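Local coordinates for CDP-4-keto-6-deoxy-D-glucose-3-dehydrase (Yersinia pseudotuberculosis, PDB 3BB8), which probably catalyses the pyridoxal-phosphate-dependent removal of the C3 hydroxyl from CDP-4-keto-6-deoxy-D-glucose, a step towards the dideoxy sugars of lipopolysaccharide, at residues F27-S32 and L422-S427; S32-S37 and P415-D420; S99-V104 and K238-S243; I133-D138 and E152-D157. The protein carries 1 engineered substitution. One frame throughout, in Å; residues are numbered along the deposited sequence.

Contacts 1 and 2 form one continuous patch. They share Ser32, both use helix 419-432, and their centres lie about 8 Å apart; together they lay the segment leading up to helix 43-55 against the last helix and the loop that leads into it. Contacts 3 and 4 fall between these ends in sequence, with contact 4 enclosed by contact 3. Their centres are about 24 Å apart. Contact 4 uses strand 133-140 of the large mixed sheet itself, whereas contact 3 packs a loop on helix 235-245, which lies on that sheet. Contact 1 lies about 51 Å from contact 3, centre to centre, across the chain's middle. Contacts 1 and 2 thus bring an early loop to the last helix, while contacts 3 and 4 lie at the large sheet.

Contact 1. Residues F27-S32 and L422-S427; sequences FEAGKS and LDYVVS
Phe27 and Tyr424 carry this surface contact with their two rings. They make an offset edge-to-face pair, the edge of Phe27 turned toward the face of Tyr424, with centroids 5.8 Å apart and planes inclined at 62°. Both side chains set out from the backbone toward the other segment, with chi1 (-179° for Phe27, 171° for Tyr424) placing CG anti to N and beside the carbonyl carbon, and they cross at about a right angle.

The apolar packing centres on Tyr424. Phe27 puts its CZ corner 3.4 Å from Tyr424 CB, the tightest approach here, with the CB lying near the plane of the Phe27 ring. Further along the tyrosine, Ala29 CB rests 3.8 Å from Tyr424 CD1, and the Gly30 backbone passes near the phenol end, its N 3.9 Å from Tyr424 OH. The hydroxyl's polar partner is the carbonyl of Ala369, so the ring is tethered at its outer end as well as packed along its length.

Hydrogen bonds work within each segment. Glu28 O accepts from both Lys31 N and Ser32 N, the latter at 2.7 Å, and Glu28 N donates to Ser32 OG, also at 2.7 Å. These fold residues 28-32 into a compact turn that holds Ala29 and Gly30 beside the tyrosine. On the helix, Ser427 OG donates to Tyr424 O at 2.8 Å.

Helix 419-432 is the last helix of this aspartate aminotransferase fold. Here an edge-to-face aromatic pair joins the loop between helices 17-21 and 43-55 to that helix.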
loop_
_atom_site.group_PDB
_atom_site.type_symbol
_atom_site.label_atom_id
_atom_site.label_comp_id
_atom_site.label_asym_id
_atom_site.label_seq_id
_atom_site.Cartn_x
_atom_site.Cartn_y
_atom_site.Cartn_z
ATOM N N PHE A 27 4.460 6.986 -36.301
ATOM C CA PHE A 27 5.290 5.788 -36.306
ATOM C C PHE A 27 6.469 5.939 -37.262
ATOM O O PHE A 27 6.337 6.516 -38.341
ATOM C CB PHE A 27 4.460 4.561 -36.686
ATOM C CG PHE A 27 5.239 3.277 -36.681
ATOM C CD1 PHE A 27 5.845 2.823 -35.522
ATOM C CD2 PHE A 27 5.364 2.523 -37.836
ATOM C CE1 PHE A 27 6.563 1.642 -35.516
ATOM C CE2 PHE A 27 6.080 1.341 -37.835
ATOM C CZ PHE A 27 6.680 0.900 -36.673
ATOM N N GLU A 28 7.623 5.416 -36.858
ATOM C CA GLU A 28 8.801 5.405 -37.716
ATOM C C GLU A 28 9.617 4.132 -37.517
ATOM O O GLU A 28 10.208 3.922 -36.456
ATOM C CB GLU A 28 9.672 6.635 -37.448
ATOM C CG GLU A 28 10.609 6.992 -38.590
ATOM C CD GLU A 28 11.423 8.240 -38.307
ATOM O OE1 GLU A 28 12.469 8.430 -38.962
ATOM O OE2 GLU A 28 11.017 9.029 -37.429
ATOM N N ALA A 29 9.644 3.286 -38.540
ATOM C CA ALA A 29 10.244 1.958 -38.424
ATOM C C ALA A 29 11.725 2.134 -38.102
ATOM O O ALA A 29 12.393 3.001 -38.662
ATOM C CB ALA A 29 10.090 1.221 -39.745
ATOM N N GLY A 30 12.232 1.303 -37.197
ATOM C CA GLY A 30 13.636 1.376 -36.837
ATOM C C GLY A 30 13.974 2.353 -35.729
ATOM O O GLY A 30 14.941 2.147 -34.991
ATOM N N LYS A 31 13.195 3.423 -35.607
ATOM C CA LYS A 31 13.448 4.410 -34.564
ATOM C C LYS A 31 12.382 4.341 -33.476
ATOM O O LYS A 31 12.697 4.396 -32.285
ATOM C CB LYS A 31 13.501 5.820 -35.160
ATOM C CG LYS A 31 14.053 6.860 -34.197
ATOM C CD LYS A 31 14.311 8.188 -34.891
ATOM C CE LYS A 31 15.028 9.156 -33.962
ATOM N NZ LYS A 31 15.315 10.461 -34.625
ATOM N N SER A 32 11.122 4.222 -33.890
ATOM C CA SER A 32 10.003 4.128 -32.954
ATOM C C SER A 32 10.037 2.769 -32.268
ATOM O O SER A 32 10.481 1.784 -32.856
ATOM C CB SER A 32 8.668 4.270 -33.692
ATOM O OG SER A 32 8.544 5.539 -34.308
ATOM N N LEU A 422 2.073 -2.694 -35.452
ATOM C CA LEU A 422 1.916 -4.131 -35.582
ATOM C C LEU A 422 2.477 -4.700 -36.878
ATOM O O LEU A 422 3.154 -5.733 -36.863
ATOM C CB LEU A 422 0.443 -4.508 -35.440
ATOM C CG LEU A 422 -0.210 -4.114 -34.109
ATOM C CD1 LEU A 422 -1.639 -4.640 -34.070
ATOM C CD2 LEU A 422 0.592 -4.679 -32.945
ATOM N N ASP A 423 2.189 -4.041 -37.998
ATOM C CA ASP A 423 2.690 -4.503 -39.285
ATOM C C ASP A 423 4.211 -4.575 -39.222
ATOM O O ASP A 423 4.817 -5.515 -39.738
ATOM C CB ASP A 423 2.247 -3.551 -40.405
ATOM C CG ASP A 423 0.808 -3.783 -40.830
ATOM O OD1 ASP A 423 0.183 -2.840 -41.360
ATOM O OD2 ASP A 423 0.302 -4.915 -40.648
ATOM N N TYR A 424 4.820 -3.584 -38.574
ATOM C CA TYR A 424 6.268 -3.552 -38.447
ATOM C C TYR A 424 6.754 -4.759 -37.654
ATOM O O TYR A 424 7.756 -5.381 -38.010
ATOM C CB TYR A 424 6.724 -2.274 -37.746
ATOM C CG TYR A 424 8.194 -2.295 -37.394
ATOM C CD1 TYR A 424 9.170 -2.151 -38.380
ATOM C CD2 TYR A 424 8.611 -2.518 -36.084
ATOM C CE1 TYR A 424 10.527 -2.229 -38.068
ATOM C CE2 TYR A 424 9.964 -2.599 -35.761
ATOM C CZ TYR A 424 10.913 -2.454 -36.757
ATOM O OH TYR A 424 12.246 -2.529 -36.444
ATOM N N VAL A 425 6.049 -5.077 -36.571
ATOM C CA VAL A 425 6.412 -6.214 -35.742
ATOM C C VAL A 425 6.346 -7.488 -36.574
ATOM O O VAL A 425 7.272 -8.301 -36.554
ATOM C CB VAL A 425 5.463 -6.343 -34.520
ATOM C CG1 VAL A 425 5.601 -7.713 -33.873
ATOM C CG2 VAL A 425 5.786 -5.257 -33.512
ATOM N N VAL A 426 5.247 -7.654 -37.300
ATOM C CA VAL A 426 5.053 -8.826 -38.143
ATOM C C VAL A 426 6.179 -9.005 -39.165
ATOM O O VAL A 426 6.615 -10.126 -39.418
ATOM C CB VAL A 426 3.693 -8.756 -38.893
ATOM C CG1 VAL A 426 3.652 -9.780 -40.015
ATOM C CG2 VAL A 426 2.558 -9.033 -37.929
ATOM N N SER A 427 6.654 -7.910 -39.748
ATOM C CA SER A 427 7.717 -8.006 -40.739
ATOM C C SER A 427 8.998 -8.495 -40.071
ATOM O O SER A 427 9.817 -9.179 -40.695
ATOM C CB SER A 427 7.953 -6.649 -41.420
ATOM O OG SER A 427 8.686 -5.759 -40.595
#

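Contact 2. Residues S32-S37 and P415-D420; sequences SVVPPS and PGLTHD
Val34 and Leu417 meet at about a right angle, branch against branch. Val34 sends its CG1 methyl, which lies anti to the backbone N (chi1 -176°), against the CG-CD2 side of the leucine, 3.8 Å from Leu417 CD2 and 3.9 Å from Leu417 CG. Both torsions of Leu417, chi1 at -94° and chi2 at 33°, lie off the staggered positions, consistent with a side chain fitted to its packing.

The same leucine also reaches Pro35, but with two different atoms. Its CD2 methyl comes within 3.9 Å of the Pro35 carbonyl O, while CD1 stands 4.4 Å from Pro35 CD on the pyrrolidine ring. Leu417 therefore lies along the Val34-Pro35 step, packing on Val34 and the Pro35 carbonyl, and more loosely on the proline ring.

Beyond this pair, Val34 also packs on His421 and Val425 of helix 419-432. On the other segment, Thr418 holds the N-cap position of that helix, its OG1 accepting weakly from Asp420 N at 3.4 Å.

Only van der Waals contact joins the two segments. Burial of Val34 and Leu417 would then hold them together; the apolar contact has no directional bond of its own, and the backbone of Val34 is held by hydrogen bonds to Lys370 and Gly372.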
loop_
_atom_site.group_PDB
_atom_site.type_symbol
_atom_site.label_atom_id
_atom_site.label_comp_id
_atom_site.label_asym_id
_atom_site.label_seq_id
_atom_site.Cartn_x
_atom_site.Cartn_y
_atom_site.Cartn_z
ATOM N N SER A 32 11.122 4.222 -33.890
ATOM C CA SER A 32 10.003 4.128 -32.954
ATOM C C SER A 32 10.037 2.769 -32.268
ATOM O O SER A 32 10.481 1.784 -32.856
ATOM C CB SER A 32 8.668 4.270 -33.692
ATOM O OG SER A 32 8.544 5.539 -34.308
ATOM N N VAL A 33 9.567 2.712 -31.027
ATOM C CA VAL A 33 9.541 1.447 -30.302
ATOM C C VAL A 33 8.136 0.865 -30.287
ATOM O O VAL A 33 7.155 1.571 -30.521
ATOM C CB VAL A 33 9.999 1.618 -28.846
ATOM C CG1 VAL A 33 11.462 2.003 -28.804
ATOM C CG2 VAL A 33 9.145 2.670 -28.156
ATOM N N VAL A 34 8.046 -0.433 -30.034
ATOM C CA VAL A 34 6.757 -1.109 -29.941
ATOM C C VAL A 34 6.776 -1.838 -28.599
ATOM O O VAL A 34 7.054 -3.039 -28.532
ATOM C CB VAL A 34 6.556 -2.128 -31.070
ATOM C CG1 VAL A 34 5.165 -2.727 -30.982
ATOM C CG2 VAL A 34 6.765 -1.454 -32.421
ATOM N N PRO A 35 6.506 -1.107 -27.503
ATOM C CA PRO A 35 6.500 -1.699 -26.163
ATOM C C PRO A 35 5.388 -2.721 -25.976
ATOM O O PRO A 35 4.376 -2.689 -26.672
ATOM C CB PRO A 35 6.352 -0.483 -25.251
ATOM C CG PRO A 35 5.557 0.460 -26.074
ATOM C CD PRO A 35 6.187 0.331 -27.442
ATOM N N PRO A 36 5.573 -3.657 -25.036
ATOM C CA PRO A 36 4.561 -4.685 -24.782
ATOM C C PRO A 36 3.356 -4.123 -24.030
ATOM O O PRO A 36 2.288 -4.735 -23.994
ATOM C CB PRO A 36 5.329 -5.732 -23.977
ATOM C CG PRO A 36 6.282 -4.895 -23.192
ATOM C CD PRO A 36 6.762 -3.860 -24.188
ATOM N N SER A 37 3.527 -2.951 -23.434
ATOM C CA SER A 37 2.433 -2.327 -22.705
ATOM C C SER A 37 2.745 -0.865 -22.463
ATOM O O SER A 37 3.838 -0.392 -22.779
ATOM C CB SER A 37 2.213 -3.037 -21.366
ATOM O OG SER A 37 3.346 -2.903 -20.530
ATOM N N PRO A 415 -3.738 -0.420 -26.568
ATOM C CA PRO A 415 -4.256 0.770 -27.258
ATOM C C PRO A 415 -3.253 1.765 -27.825
ATOM O O PRO A 415 -3.591 2.528 -28.729
ATOM C CB PRO A 415 -5.158 1.406 -26.207
ATOM C CG PRO A 415 -5.697 0.208 -25.483
ATOM C CD PRO A 415 -4.453 -0.625 -25.293
ATOM N N GLY A 416 -2.034 1.774 -27.298
ATOM C CA GLY A 416 -1.036 2.709 -27.793
ATOM C C GLY A 416 -0.352 2.257 -29.074
ATOM O O GLY A 416 0.557 2.925 -29.572
ATOM N N LEU A 417 -0.797 1.129 -29.620
ATOM C CA LEU A 417 -0.206 0.578 -30.835
ATOM C C LEU A 417 -1.125 0.642 -32.055
ATOM O O LEU A 417 -2.257 0.149 -32.019
ATOM C CB LEU A 417 0.212 -0.877 -30.582
ATOM C CG LEU A 417 1.653 -1.194 -30.156
ATOM C CD1 LEU A 417 2.239 -0.097 -29.297
ATOM C CD2 LEU A 417 1.658 -2.528 -29.426
ATOM N N THR A 418 -0.626 1.242 -33.136
ATOM C CA THR A 418 -1.386 1.359 -34.383
ATOM C C THR A 418 -1.064 0.177 -35.292
ATOM O O THR A 418 -0.189 -0.635 -34.984
ATOM C CB THR A 418 -1.032 2.646 -35.163
ATOM O OG1 THR A 418 0.345 2.607 -35.553
ATOM C CG2 THR A 418 -1.278 3.881 -34.309
ATOM N N HIS A 419 -1.771 0.085 -36.412
ATOM C CA HIS A 419 -1.537 -0.992 -37.367
ATOM C C HIS A 419 -0.133 -0.895 -37.955
ATOM O O HIS A 419 0.454 -1.902 -38.337
ATOM C CB HIS A 419 -2.578 -0.945 -38.484
ATOM C CG HIS A 419 -3.865 -1.619 -38.134
ATOM N ND1 HIS A 419 -4.373 -1.633 -36.853
ATOM C CD2 HIS A 419 -4.754 -2.300 -38.899
ATOM C CE1 HIS A 419 -5.517 -2.294 -36.844
ATOM N NE2 HIS A 419 -5.771 -2.709 -38.073
ATOM N N ASP A 420 0.407 0.316 -38.028
ATOM C CA ASP A 420 1.749 0.480 -38.560
ATOM C C ASP A 420 2.758 -0.106 -37.588
ATOM O O ASP A 420 3.818 -0.594 -37.995
ATOM C CB ASP A 420 2.051 1.952 -38.823
ATOM C CG ASP A 420 1.421 2.445 -40.112
ATOM O OD1 ASP A 420 0.176 2.477 -40.199
ATOM O OD2 ASP A 420 2.176 2.788 -41.044
#

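Contact 3. Residues S99-V104 and K238-S243; sequences SPKLGV and KSIIES
A chi1 of -80° sets both branches of Ile240 toward Ser99, with CG1 anti to the carbonyl carbon and CG2 anti to the backbone N. Ser99 CB lies across this fork, 3.8 Å from Ile240 CG2 and 3.9 Å from Ile240 CG1. Ser99 OG is turned anti to its own N (chi1 169°). As modelled it accepts from Lys101 N at 3.1 Å, which would make an ST turn leading into the 3-10 segment, but the oxygen stands too close to another atom of the model for this to be certain.

The second touch is aliphatic. Lys101 CD comes 4.0 Å from Ile240 CD1, the two chains sliding past each other in opposite directions; the lysine bends at chi4, and its amino end leads away.

Along helix 235-245, Lys238 NZ bridges to Glu242 OE1 at 3.0 Å, meeting the oxygen from above the carboxylate plane. Ile240 also packs on Ala96 of helix 86-96, while Ile241 covers Leu92 of that helix, Leu81 of strand 79-83 and Val230 of strand 228-232. Helix 235-245 thus packs on strands 79-83 and 228-232, an antiparallel pair of the mixed sheet, with helix 86-96 beside it and the 99-104 loop against Ile240.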
loop_
_atom_site.group_PDB
_atom_site.type_symbol
_atom_site.label_atom_id
_atom_site.label_comp_id
_atom_site.label_asym_id
_atom_site.label_seq_id
_atom_site.Cartn_x
_atom_site.Cartn_y
_atom_site.Cartn_z
ATOM N N SER A 99 -10.979 -13.812 8.325
ATOM C CA SER A 99 -11.750 -13.183 9.388
ATOM C C SER A 99 -12.593 -14.159 10.196
ATOM O O SER A 99 -13.361 -14.938 9.634
ATOM C CB SER A 99 -12.681 -12.127 8.805
ATOM O OG SER A 99 -13.605 -11.703 9.789
ATOM N N PRO A 100 -12.472 -14.117 11.534
ATOM C CA PRO A 100 -13.256 -15.018 12.382
ATOM C C PRO A 100 -14.762 -14.788 12.241
ATOM O O PRO A 100 -15.565 -15.566 12.745
ATOM C CB PRO A 100 -12.731 -14.722 13.788
ATOM C CG PRO A 100 -12.257 -13.291 13.686
ATOM C CD PRO A 100 -11.577 -13.269 12.344
ATOM N N LYS A 101 -15.147 -13.718 11.554
ATOM C CA LYS A 101 -16.561 -13.441 11.333
ATOM C C LYS A 101 -17.159 -14.462 10.357
ATOM O O LYS A 101 -18.383 -14.575 10.236
ATOM C CB LYS A 101 -16.758 -12.034 10.762
ATOM C CG LYS A 101 -16.464 -10.910 11.741
ATOM C CD LYS A 101 -16.901 -9.566 11.170
ATOM C CE LYS A 101 -16.641 -8.429 12.148
ATOM N NZ LYS A 101 -17.325 -8.638 13.460
ATOM N N LEU A 102 -16.295 -15.198 9.662
ATOM C CA LEU A 102 -16.742 -16.194 8.694
ATOM C C LEU A 102 -16.814 -17.589 9.317
ATOM O O LEU A 102 -16.882 -18.606 8.620
ATOM C CB LEU A 102 -15.806 -16.188 7.480
ATOM C CG LEU A 102 -15.756 -14.826 6.785
ATOM C CD1 LEU A 102 -14.740 -14.861 5.654
ATOM C CD2 LEU A 102 -17.135 -14.459 6.261
ATOM N N GLY A 103 -16.798 -17.615 10.644
ATOM C CA GLY A 103 -16.878 -18.862 11.372
ATOM C C GLY A 103 -16.064 -20.007 10.809
ATOM O O GLY A 103 -14.908 -19.835 10.427
ATOM N N VAL A 104 -16.689 -21.182 10.749
ATOM C CA VAL A 104 -16.048 -22.401 10.272
ATOM C C VAL A 104 -15.362 -22.304 8.906
ATOM O O VAL A 104 -14.416 -23.043 8.638
ATOM C CB VAL A 104 -17.069 -23.573 10.227
ATOM C CG1 VAL A 104 -17.966 -23.446 9.000
ATOM C CG2 VAL A 104 -16.334 -24.905 10.243
ATOM N N LYS A 238 -17.293 -7.189 1.863
ATOM C CA LYS A 238 -16.955 -5.794 1.655
ATOM C C LYS A 238 -16.575 -5.161 2.989
ATOM O O LYS A 238 -15.597 -4.409 3.074
ATOM C CB LYS A 238 -18.152 -5.073 1.034
ATOM C CG LYS A 238 -17.952 -3.597 0.723
ATOM C CD LYS A 238 -18.056 -2.739 1.971
ATOM C CE LYS A 238 -18.140 -1.270 1.611
ATOM N NZ LYS A 238 -18.386 -0.418 2.812
ATOM N N SER A 239 -17.341 -5.467 4.035
ATOM C CA SER A 239 -17.052 -4.917 5.356
ATOM C C SER A 239 -15.763 -5.465 5.947
ATOM O O SER A 239 -15.010 -4.725 6.565
ATOM C CB SER A 239 -18.210 -5.178 6.321
ATOM O OG SER A 239 -19.250 -4.253 6.065
ATOM N N ILE A 240 -15.517 -6.758 5.769
ATOM C CA ILE A 240 -14.289 -7.359 6.277
ATOM C C ILE A 240 -13.082 -6.708 5.581
ATOM O O ILE A 240 -12.155 -6.253 6.251
ATOM C CB ILE A 240 -14.264 -8.900 6.034
ATOM C CG1 ILE A 240 -15.105 -9.627 7.091
ATOM C CG2 ILE A 240 -12.845 -9.439 6.149
ATOM C CD1 ILE A 240 -16.499 -9.103 7.261
ATOM N N ILE A 241 -13.119 -6.655 4.244
ATOM C CA ILE A 241 -12.043 -6.084 3.423
ATOM C C ILE A 241 -11.675 -4.684 3.877
ATOM O O ILE A 241 -10.508 -4.397 4.164
ATOM C CB ILE A 241 -12.451 -5.944 1.921
ATOM C CG1 ILE A 241 -13.081 -7.234 1.411
ATOM C CG2 ILE A 241 -11.225 -5.581 1.063
ATOM C CD1 ILE A 241 -12.155 -8.386 1.357
ATOM N N GLU A 242 -12.682 -3.810 3.901
ATOM C CA GLU A 242 -12.514 -2.411 4.294
ATOM C C GLU A 242 -11.829 -2.269 5.653
ATOM O O GLU A 242 -10.986 -1.390 5.848
ATOM C CB GLU A 242 -13.879 -1.719 4.316
ATOM C CG GLU A 242 -13.821 -0.207 4.527
ATOM C CD GLU A 242 -15.146 0.473 4.204
ATOM O OE1 GLU A 242 -16.184 0.033 4.747
ATOM O OE2 GLU A 242 -15.153 1.442 3.411
ATOM N N SER A 243 -12.198 -3.141 6.588
ATOM C CA SER A 243 -11.616 -3.130 7.923
ATOM C C SER A 243 -10.117 -3.436 7.840
ATOM O O SER A 243 -9.294 -2.747 8.450
ATOM C CB SER A 243 -12.312 -4.166 8.802
ATOM O OG SER A 243 -11.703 -4.246 10.078
#

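Contact 4. Residues I133-D138 and E152-D157; sequences IPVFVD and EAAVSD
Ala154 fits its single methyl between two valines, Val135 and Val137, of residues 133-138. Its CB lies 3.6 Å from Val137 CG1 and 3.9 Å from Val135 CG1, and Val135 CG1 also sits 3.9 Å from Ala154 O. The two valines are two residues apart in an extended chain, so they face the same way, yet they offer the same-named methyl by different rotations: CG1 is anti to the backbone N in Val135 (chi1 178°) but anti to the carbonyl carbon in Val137 (chi1 -67°).

One shell out, Ala154 also packs on Ile114 of strand 112-115 and on Val395. That neighbouring strand runs parallel to strand 133-140, and its Val113 and Thr115 are hydrogen-bonded to the backbone of Val135, which fixes the valine's place in the sheet.

The short helix carrying Ala154 has little bonding of its own; Val155 N reaches Glu152 O at 3.2 Å. Glu152 ties it instead to helix 174-184, through a salt bridge to Arg179 and a hydrogen bond to Tyr184, while Ser156 OG is bonded to Glu112.

The contact is almost wholly between buried methyls, with one carbonyl oxygen beside them. The small alanine probably helps the backbones approach, Val135 CA and Ala154 CA being 7.0 Å apart, while Glu152 and Ser156 make their polar bonds to neighbouring elements.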
loop_
_atom_site.group_PDB
_atom_site.type_symbol
_atom_site.label_atom_id
_atom_site.label_comp_id
_atom_site.label_asym_id
_atom_site.label_seq_id
_atom_site.Cartn_x
_atom_site.Cartn_y
_atom_site.Cartn_z
ATOM N N ILE A 133 -1.053 -22.879 2.678
ATOM C CA ILE A 133 -0.207 -23.663 1.799
ATOM C C ILE A 133 -0.728 -23.678 0.373
ATOM O O ILE A 133 -1.856 -24.104 0.115
ATOM C CB ILE A 133 -0.099 -25.112 2.329
ATOM C CG1 ILE A 133 0.430 -25.082 3.763
ATOM C CG2 ILE A 133 0.822 -25.932 1.451
ATOM C CD1 ILE A 133 0.177 -26.346 4.532
ATOM N N PRO A 134 0.083 -23.185 -0.571
ATOM C CA PRO A 134 -0.305 -23.151 -1.983
ATOM C C PRO A 134 -0.229 -24.563 -2.571
ATOM O O PRO A 134 0.698 -25.318 -2.275
ATOM C CB PRO A 134 0.737 -22.227 -2.613
ATOM C CG PRO A 134 1.222 -21.401 -1.460
ATOM C CD PRO A 134 1.314 -22.413 -0.356
ATOM N N VAL A 135 -1.219 -24.914 -3.380
ATOM C CA VAL A 135 -1.267 -26.214 -4.046
ATOM C C VAL A 135 -1.376 -25.934 -5.547
ATOM O O VAL A 135 -2.372 -25.373 -6.002
ATOM C CB VAL A 135 -2.488 -27.031 -3.579
ATOM C CG1 VAL A 135 -2.538 -28.363 -4.315
ATOM C CG2 VAL A 135 -2.400 -27.269 -2.079
ATOM N N PHE A 136 -0.352 -26.308 -6.309
ATOM C CA PHE A 136 -0.339 -26.050 -7.750
ATOM C C PHE A 136 -0.735 -27.200 -8.683
ATOM O O PHE A 136 -0.509 -28.372 -8.380
ATOM C CB PHE A 136 1.053 -25.584 -8.203
ATOM C CG PHE A 136 1.642 -24.475 -7.374
ATOM C CD1 PHE A 136 2.396 -24.764 -6.240
ATOM C CD2 PHE A 136 1.481 -23.140 -7.756
ATOM C CE1 PHE A 136 2.990 -23.743 -5.493
ATOM C CE2 PHE A 136 2.065 -22.112 -7.022
ATOM C CZ PHE A 136 2.825 -22.413 -5.886
ATOM N N VAL A 137 -1.318 -26.833 -9.825
ATOM C CA VAL A 137 -1.680 -27.771 -10.890
ATOM C C VAL A 137 -1.243 -27.089 -12.188
ATOM O O VAL A 137 -1.239 -25.861 -12.282
ATOM C CB VAL A 137 -3.193 -28.080 -10.957
ATOM C CG1 VAL A 137 -3.614 -28.844 -9.724
ATOM C CG2 VAL A 137 -3.992 -26.800 -11.121
ATOM N N ASP A 138 -0.877 -27.882 -13.187
ATOM C CA ASP A 138 -0.396 -27.347 -14.455
ATOM C C ASP A 138 -1.396 -26.509 -15.249
ATOM O O ASP A 138 -2.604 -26.576 -15.031
ATOM C CB ASP A 138 0.125 -28.501 -15.321
ATOM C CG ASP A 138 1.101 -28.040 -16.388
ATOM O OD1 ASP A 138 1.960 -27.183 -16.091
ATOM O OD2 ASP A 138 1.019 -28.552 -17.522
ATOM N N GLU A 152 -9.718 -30.759 -9.498
ATOM C CA GLU A 152 -10.338 -31.842 -8.742
ATOM C C GLU A 152 -9.382 -32.695 -7.913
ATOM O O GLU A 152 -9.570 -32.858 -6.706
ATOM C CB GLU A 152 -11.108 -32.742 -9.711
ATOM C CG GLU A 152 -11.694 -34.008 -9.102
ATOM C CD GLU A 152 -12.953 -33.751 -8.298
ATOM O OE1 GLU A 152 -13.970 -33.318 -8.888
ATOM O OE2 GLU A 152 -12.921 -33.989 -7.073
ATOM N N ALA A 153 -8.360 -33.245 -8.557
ATOM C CA ALA A 153 -7.405 -34.106 -7.867
ATOM C C ALA A 153 -6.522 -33.382 -6.860
ATOM O O ALA A 153 -5.895 -34.020 -6.014
ATOM C CB ALA A 153 -6.537 -34.841 -8.884
ATOM N N ALA A 154 -6.462 -32.057 -6.948
ATOM C CA ALA A 154 -5.635 -31.287 -6.020
ATOM C C ALA A 154 -6.401 -30.943 -4.740
ATOM O O ALA A 154 -5.822 -30.451 -3.768
ATOM C CB ALA A 154 -5.139 -30.014 -6.695
ATOM N N VAL A 155 -7.703 -31.206 -4.742
ATOM C CA VAL A 155 -8.532 -30.923 -3.580
ATOM C C VAL A 155 -8.339 -31.968 -2.487
ATOM O O VAL A 155 -8.189 -33.161 -2.767
ATOM C CB VAL A 155 -10.017 -30.888 -3.954
ATOM C CG1 VAL A 155 -10.846 -30.530 -2.732
ATOM C CG2 VAL A 155 -10.244 -29.889 -5.072
ATOM N N SER A 156 -8.330 -31.508 -1.240
ATOM C CA SER A 156 -8.174 -32.397 -0.098
ATOM C C SER A 156 -8.963 -31.860 1.090
ATOM O O SER A 156 -9.696 -30.876 0.973
ATOM C CB SER A 156 -6.697 -32.539 0.291
ATOM O OG SER A 156 -6.203 -31.364 0.904
ATOM N N ASP A 157 -8.807 -32.522 2.229
ATOM C CA ASP A 157 -9.497 -32.135 3.448
ATOM C C ASP A 157 -9.056 -30.757 3.940
ATOM O O ASP A 157 -9.763 -30.114 4.716
ATOM C CB ASP A 157 -9.245 -33.186 4.532
ATOM C CG ASP A 157 -7.765 -33.518 4.692
ATOM O OD1 ASP A 157 -7.111 -33.848 3.672
ATOM O OD2 ASP A 157 -7.256 -33.457 5.835
#